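Local coordinates for putative iron-regulated protein A (Parabacteroides distasonis ATCC 8503, PDB 4ECG) that binds calcium ions and belongs to the imelysin-like (IrpA, peptidase M75) family, possibly acting as a metalloendopeptidase or in iron-regulated processes at the cell envelope, at residues 113-118 with 151-156; 305-310 with 314-319. All blocks are in the same frame, centred on the assembly; numbering follows the deposited sequence.

Contact 1: 113-118 with 151-156; sequences LDKNGI and AEKMLF
K153 and K115 meet through the carbon parts of their side chains, and beside them I118 packs on M154, a selenomethionine. K153 gives up the most surface of any residue here. Its CG lies anti to the backbone N (chi1 -164°), and the straight chain carries CE of K153 to within 4.1 Å of CD of K115; a last bend, about the CD-CE bond, sets the direction of NZ. The two lysine chains cross at about a right angle, methylene against methylene, while NZ of K115 and NZ of K153 are 6.7 Å apart, the like charges not in contact. NZ of K153 is hydrogen-bonded to a pentaethylene glycol molecule, probably from the crystallisation liquor. Deeper in, the methyl branch CG2 of I118 meets the terminal CE of M154 at 3.9 Å. The CB of M154 does not face the helix start at 115-118; its extended chain beyond CG brings the methyl end there. No hydrogen bond links the two segments, and the contact is a small apolar patch edged by two exposed lysines. The helix that presents K115 and I118 is capped by D114, whose OD1 accepts from N of G117 at 3.1 Å, with the donor well above the carboxylate plane. D114 is also the centre of an inverse gamma turn, and its backbone bonds to N144. The patch joins the first turn of helix 115-124 to the last turns of helix 147-155. Y176 of helix 171-196 touches both I118 and M154, and E173 of the same helix touches M154, while L155 and F156 pack against helix 71-89 and the chain passes into the short antiparallel strand pair 156-157 and 160-161.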
loop_
_atom_site.group_PDB
_atom_site.type_symbol
_atom_site.label_atom_id
_atom_site.label_comp_id
_atom_site.label_asym_id
_atom_site.label_seq_id
_atom_site.Cartn_x
_atom_site.Cartn_y
_atom_site.Cartn_z
ATOM N N LEU A 113 9.432 -11.914 6.510
ATOM C CA LEU A 113 10.740 -11.530 6.929
ATOM C C LEU A 113 11.634 -12.757 7.040
ATOM O O LEU A 113 11.171 -13.859 7.258
ATOM C CB LEU A 113 10.676 -10.800 8.295
ATOM C CG LEU A 113 9.845 -9.525 8.368
ATOM C CD1 LEU A 113 9.686 -9.115 9.853
ATOM C CD2 LEU A 113 10.429 -8.395 7.505
ATOM N N ASP A 114 12.940 -12.528 6.924
ATOM C CA ASP A 114 13.910 -13.517 7.251
ATOM C C ASP A 114 14.209 -13.470 8.752
ATOM O O ASP A 114 15.184 -12.843 9.219
ATOM C CB ASP A 114 15.159 -13.295 6.415
ATOM C CG ASP A 114 16.320 -14.246 6.795
ATOM O OD1 ASP A 114 16.087 -15.203 7.554
ATOM O OD2 ASP A 114 17.450 -14.023 6.322
ATOM N N LYS A 115 13.369 -14.175 9.494
ATOM C CA LYS A 115 13.406 -14.169 10.939
ATOM C C LYS A 115 14.696 -14.761 11.475
ATOM O O LYS A 115 15.240 -14.261 12.433
ATOM C CB LYS A 115 12.169 -14.889 11.506
ATOM C CG LYS A 115 10.868 -14.134 11.188
ATOM C CD LYS A 115 9.606 -14.801 11.753
ATOM C CE LYS A 115 9.145 -15.990 10.918
ATOM N NZ LYS A 115 8.614 -17.085 11.815
ATOM N N ASN A 116 15.238 -15.788 10.860
ATOM C CA ASN A 116 16.546 -16.260 11.330
ATOM C C ASN A 116 17.681 -15.232 11.190
ATOM O O ASN A 116 18.506 -15.100 12.081
ATOM C CB ASN A 116 16.966 -17.616 10.688
ATOM C CG ASN A 116 16.072 -18.806 11.136
ATOM O OD1 ASN A 116 15.225 -18.723 12.038
ATOM N ND2 ASN A 116 16.269 -19.907 10.492
ATOM N N GLY A 117 17.727 -14.521 10.077
ATOM C CA GLY A 117 18.728 -13.476 9.864
ATOM C C GLY A 117 18.578 -12.299 10.827
ATOM O O GLY A 117 19.606 -11.784 11.303
ATOM N N ILE A 118 17.329 -11.902 11.157
ATOM C CA ILE A 118 17.093 -10.825 12.141
ATOM C C ILE A 118 17.696 -11.230 13.505
ATOM O O ILE A 118 18.458 -10.484 14.132
ATOM C CB ILE A 118 15.594 -10.477 12.266
ATOM C CG1 ILE A 118 15.066 -9.907 10.941
ATOM C CG2 ILE A 118 15.360 -9.452 13.396
ATOM C CD1 ILE A 118 13.555 -9.780 10.809
ATOM N N ALA A 151 10.422 -3.310 12.078
ATOM C CA ALA A 151 10.068 -2.351 13.137
ATOM C C ALA A 151 8.822 -2.880 13.919
ATOM O O ALA A 151 8.844 -2.962 15.124
ATOM C CB ALA A 151 9.820 -0.956 12.526
ATOM N N GLU A 152 7.811 -3.344 13.195
ATOM C CA GLU A 152 6.553 -3.842 13.762
ATOM C C GLU A 152 6.822 -4.957 14.721
ATOM O O GLU A 152 6.258 -4.996 15.834
ATOM C CB GLU A 152 5.651 -4.372 12.625
ATOM C CG GLU A 152 4.196 -4.632 13.005
ATOM C CD GLU A 152 3.423 -5.486 12.007
ATOM O OE1 GLU A 152 3.999 -5.979 10.973
ATOM O OE2 GLU A 152 2.233 -5.687 12.309
ATOM N N LYS A 153 7.679 -5.882 14.273
ATOM C CA LYS A 153 7.938 -7.107 15.003
ATOM C C LYS A 153 8.598 -6.778 16.328
ATOM O O LYS A 153 8.358 -7.473 17.288
ATOM C CB LYS A 153 8.845 -8.103 14.234
ATOM C CG LYS A 153 8.763 -9.514 14.837
ATOM C CD LYS A 153 9.652 -10.560 14.127
ATOM C CE LYS A 153 9.539 -11.981 14.717
ATOM N NZ LYS A 153 10.105 -12.125 16.100
HETATM N N MSE A 154 9.384 -5.705 16.360
HETATM C CA MSE A 154 10.081 -5.240 17.556
HETATM C C MSE A 154 9.241 -4.300 18.433
HETATM O O MSE A 154 9.546 -4.163 19.602
HETATM C CB MSE A 154 11.374 -4.525 17.166
HETATM C CG MSE A 154 12.367 -5.383 16.403
HETATM SE SE MSE A 154 13.889 -4.394 15.643
HETATM C CE MSE A 154 14.828 -5.950 15.039
ATOM N N LEU A 155 8.222 -3.641 17.878
ATOM C CA LEU A 155 7.421 -2.682 18.649
ATOM C C LEU A 155 6.155 -3.290 19.306
ATOM O O LEU A 155 5.633 -2.767 20.296
ATOM C CB LEU A 155 6.993 -1.534 17.735
ATOM C CG LEU A 155 8.073 -0.569 17.326
ATOM C CD1 LEU A 155 7.507 0.378 16.260
ATOM C CD2 LEU A 155 8.632 0.198 18.527
ATOM N N PHE A 156 5.684 -4.374 18.725
ATOM C CA PHE A 156 4.363 -4.915 18.956
ATOM C C PHE A 156 4.417 -6.408 19.327
ATOM O O PHE A 156 5.258 -7.146 18.846
ATOM C CB PHE A 156 3.494 -4.808 17.670
ATOM C CG PHE A 156 3.070 -3.425 17.308
ATOM C CD1 PHE A 156 1.947 -2.827 17.928
ATOM C CD2 PHE A 156 3.716 -2.719 16.321
ATOM C CE1 PHE A 156 1.538 -1.561 17.578
ATOM C CE2 PHE A 156 3.294 -1.442 15.960
ATOM C CZ PHE A 156 2.226 -0.863 16.602
#

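Contact 2: 305-310 with 314-319; sequences LDEESA and SLHALT
Three residues separate the irregular segment 305-310 from segment 314-319, which opens helix 315-322, and the backbones are nearest at A310 and S314, CA to CA 7.3 Å. The imidazole of H316 carries the contact. Its CG is anti to the backbone N (chi1 164°), and the ring reaches out to the loop. There CB of A310 sits 3.7 Å from CD2 of H316, and CG of E307 comes within 3.8 Å of CE1 of H316, both approaching the ring obliquely. The E307 carboxylate is turned 51° from the imidazole plane, and OE2 of E307 stays 5.2 Å from NE2 of H316. On the ring's other side, ND1 of H316 is hydrogen-bonded to OD1 of D327 in helix 324-343, which helps set the ring's rotation. S314 caps the helix: its OG accepts from N of A317 at 3.1 Å and also bonds to O of S311. The contact thus folds the loop after helix 284-300 onto the next helix start. F300 of helix 284-300 touches E307, A310 and the H316 ring, and V331 of helix 324-343 touches E307 and H316.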
loop_
_atom_site.group_PDB
_atom_site.type_symbol
_atom_site.label_atom_id
_atom_site.label_comp_id
_atom_site.label_asym_id
_atom_site.label_seq_id
_atom_site.Cartn_x
_atom_site.Cartn_y
_atom_site.Cartn_z
ATOM N N LEU A 305 -12.222 11.674 -1.037
ATOM C CA LEU A 305 -13.381 12.046 -1.830
ATOM C C LEU A 305 -14.245 10.821 -2.186
ATOM O O LEU A 305 -13.787 9.686 -2.227
ATOM C CB LEU A 305 -12.961 12.786 -3.099
ATOM C CG LEU A 305 -12.201 14.105 -2.941
ATOM C CD1 LEU A 305 -12.147 14.878 -4.275
ATOM C CD2 LEU A 305 -12.811 14.959 -1.821
ATOM N N ASP A 306 -15.494 11.079 -2.479
ATOM C CA ASP A 306 -16.417 10.058 -2.941
ATOM C C ASP A 306 -17.335 10.634 -4.026
ATOM O O ASP A 306 -17.134 11.762 -4.445
ATOM C CB ASP A 306 -17.190 9.454 -1.755
ATOM C CG ASP A 306 -18.152 10.425 -1.105
ATOM O OD1 ASP A 306 -18.592 11.445 -1.705
ATOM O OD2 ASP A 306 -18.522 10.113 0.025
ATOM N N GLU A 307 -18.324 9.870 -4.478
ATOM C CA GLU A 307 -19.162 10.297 -5.623
ATOM C C GLU A 307 -19.799 11.661 -5.367
ATOM O O GLU A 307 -19.808 12.536 -6.251
ATOM C CB GLU A 307 -20.267 9.266 -5.929
ATOM C CG GLU A 307 -21.109 9.593 -7.174
ATOM C CD GLU A 307 -22.558 9.083 -7.119
ATOM O OE1 GLU A 307 -23.283 9.399 -6.142
ATOM O OE2 GLU A 307 -22.987 8.393 -8.080
ATOM N N GLU A 308 -20.333 11.830 -4.150
ATOM C CA GLU A 308 -21.040 13.067 -3.764
ATOM C C GLU A 308 -20.085 14.264 -3.510
ATOM O O GLU A 308 -20.542 15.342 -3.253
ATOM C CB GLU A 308 -22.002 12.802 -2.579
ATOM C CG GLU A 308 -23.313 12.090 -2.970
ATOM C CD GLU A 308 -24.165 11.570 -1.758
ATOM O OE1 GLU A 308 -23.916 11.896 -0.563
ATOM O OE2 GLU A 308 -25.134 10.815 -1.990
ATOM N N SER A 309 -18.778 14.078 -3.633
ATOM C CA SER A 309 -17.804 15.147 -3.407
ATOM C C SER A 309 -16.629 15.142 -4.413
ATOM O O SER A 309 -15.611 15.843 -4.224
ATOM C CB SER A 309 -17.255 14.972 -2.010
ATOM O OG SER A 309 -16.741 13.655 -1.836
ATOM N N ALA A 310 -16.824 14.384 -5.500
ATOM C CA ALA A 310 -15.800 14.099 -6.500
ATOM C C ALA A 310 -15.335 15.345 -7.217
ATOM O O ALA A 310 -16.128 16.273 -7.434
ATOM C CB ALA A 310 -16.376 13.146 -7.533
ATOM N N SER A 314 -11.834 13.973 -12.798
ATOM C CA SER A 314 -11.607 12.642 -12.236
ATOM C C SER A 314 -11.928 11.597 -13.263
ATOM O O SER A 314 -12.685 11.866 -14.204
ATOM C CB SER A 314 -12.527 12.388 -11.026
ATOM O OG SER A 314 -13.891 12.697 -11.286
ATOM N N LEU A 315 -11.385 10.400 -13.040
ATOM C CA LEU A 315 -11.742 9.225 -13.817
ATOM C C LEU A 315 -13.223 8.978 -13.672
ATOM O O LEU A 315 -13.878 8.478 -14.619
ATOM C CB LEU A 315 -10.987 7.957 -13.369
ATOM C CG LEU A 315 -9.567 7.807 -13.855
ATOM C CD1 LEU A 315 -8.843 6.621 -13.157
ATOM C CD2 LEU A 315 -9.627 7.730 -15.368
ATOM N N HIS A 316 -13.753 9.291 -12.492
ATOM C CA HIS A 316 -15.196 9.204 -12.265
ATOM C C HIS A 316 -15.972 10.020 -13.251
ATOM O O HIS A 316 -16.899 9.524 -13.880
ATOM C CB HIS A 316 -15.529 9.632 -10.850
ATOM C CG HIS A 316 -16.977 9.936 -10.634
ATOM N ND1 HIS A 316 -17.922 8.986 -10.660
ATOM C CD2 HIS A 316 -17.628 11.144 -10.370
ATOM C CE1 HIS A 316 -19.137 9.567 -10.444
ATOM N NE2 HIS A 316 -18.945 10.880 -10.265
ATOM N N ALA A 317 -15.594 11.275 -13.410
ATOM C CA ALA A 317 -16.319 12.154 -14.307
ATOM C C ALA A 317 -16.207 11.615 -15.724
ATOM O O ALA A 317 -17.205 11.540 -16.421
ATOM C CB ALA A 317 -15.768 13.572 -14.238
ATOM N N LEU A 318 -15.005 11.225 -16.156
ATOM C CA LEU A 318 -14.842 10.789 -17.540
ATOM C C LEU A 318 -15.631 9.502 -17.785
ATOM O O LEU A 318 -16.336 9.393 -18.784
ATOM C CB LEU A 318 -13.383 10.598 -17.921
ATOM C CG LEU A 318 -12.479 11.828 -18.027
ATOM C CD1 LEU A 318 -11.112 11.363 -18.548
ATOM C CD2 LEU A 318 -13.085 12.922 -18.879
ATOM N N THR A 319 -15.572 8.552 -16.857
ATOM C CA THR A 319 -16.372 7.331 -17.007
ATOM C C THR A 319 -17.879 7.613 -17.057
ATOM O O THR A 319 -18.598 7.043 -17.888
ATOM C CB THR A 319 -16.072 6.393 -15.846
ATOM O OG1 THR A 319 -14.658 6.315 -15.721
ATOM C CG2 THR A 319 -16.688 5.018 -16.047
#

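Overall arrangement
The two contacts lie on opposite sides of the chain's centre, with their own centres 41 Å apart and about 26 Å between nearest atoms, and they share no helix. Each is partly buried and peripheral, and neither has a hydrogen bond across its segments. Contact 1 joins two helices distant in sequence, with an apolar pair inside and lysine methylenes on its exposed side. Contact 2 is local, a loop folded onto the helix that follows it, and centres on one buried imidazole. Both helix starts carry a side-chain cap, aspartate in contact 1 and serine in contact 2. Contact 2 lies away from the calcium sites, whereas contact 1 lies near W111, a calcium ligand in a structure of this protein, although no calcium is bound there in this chain.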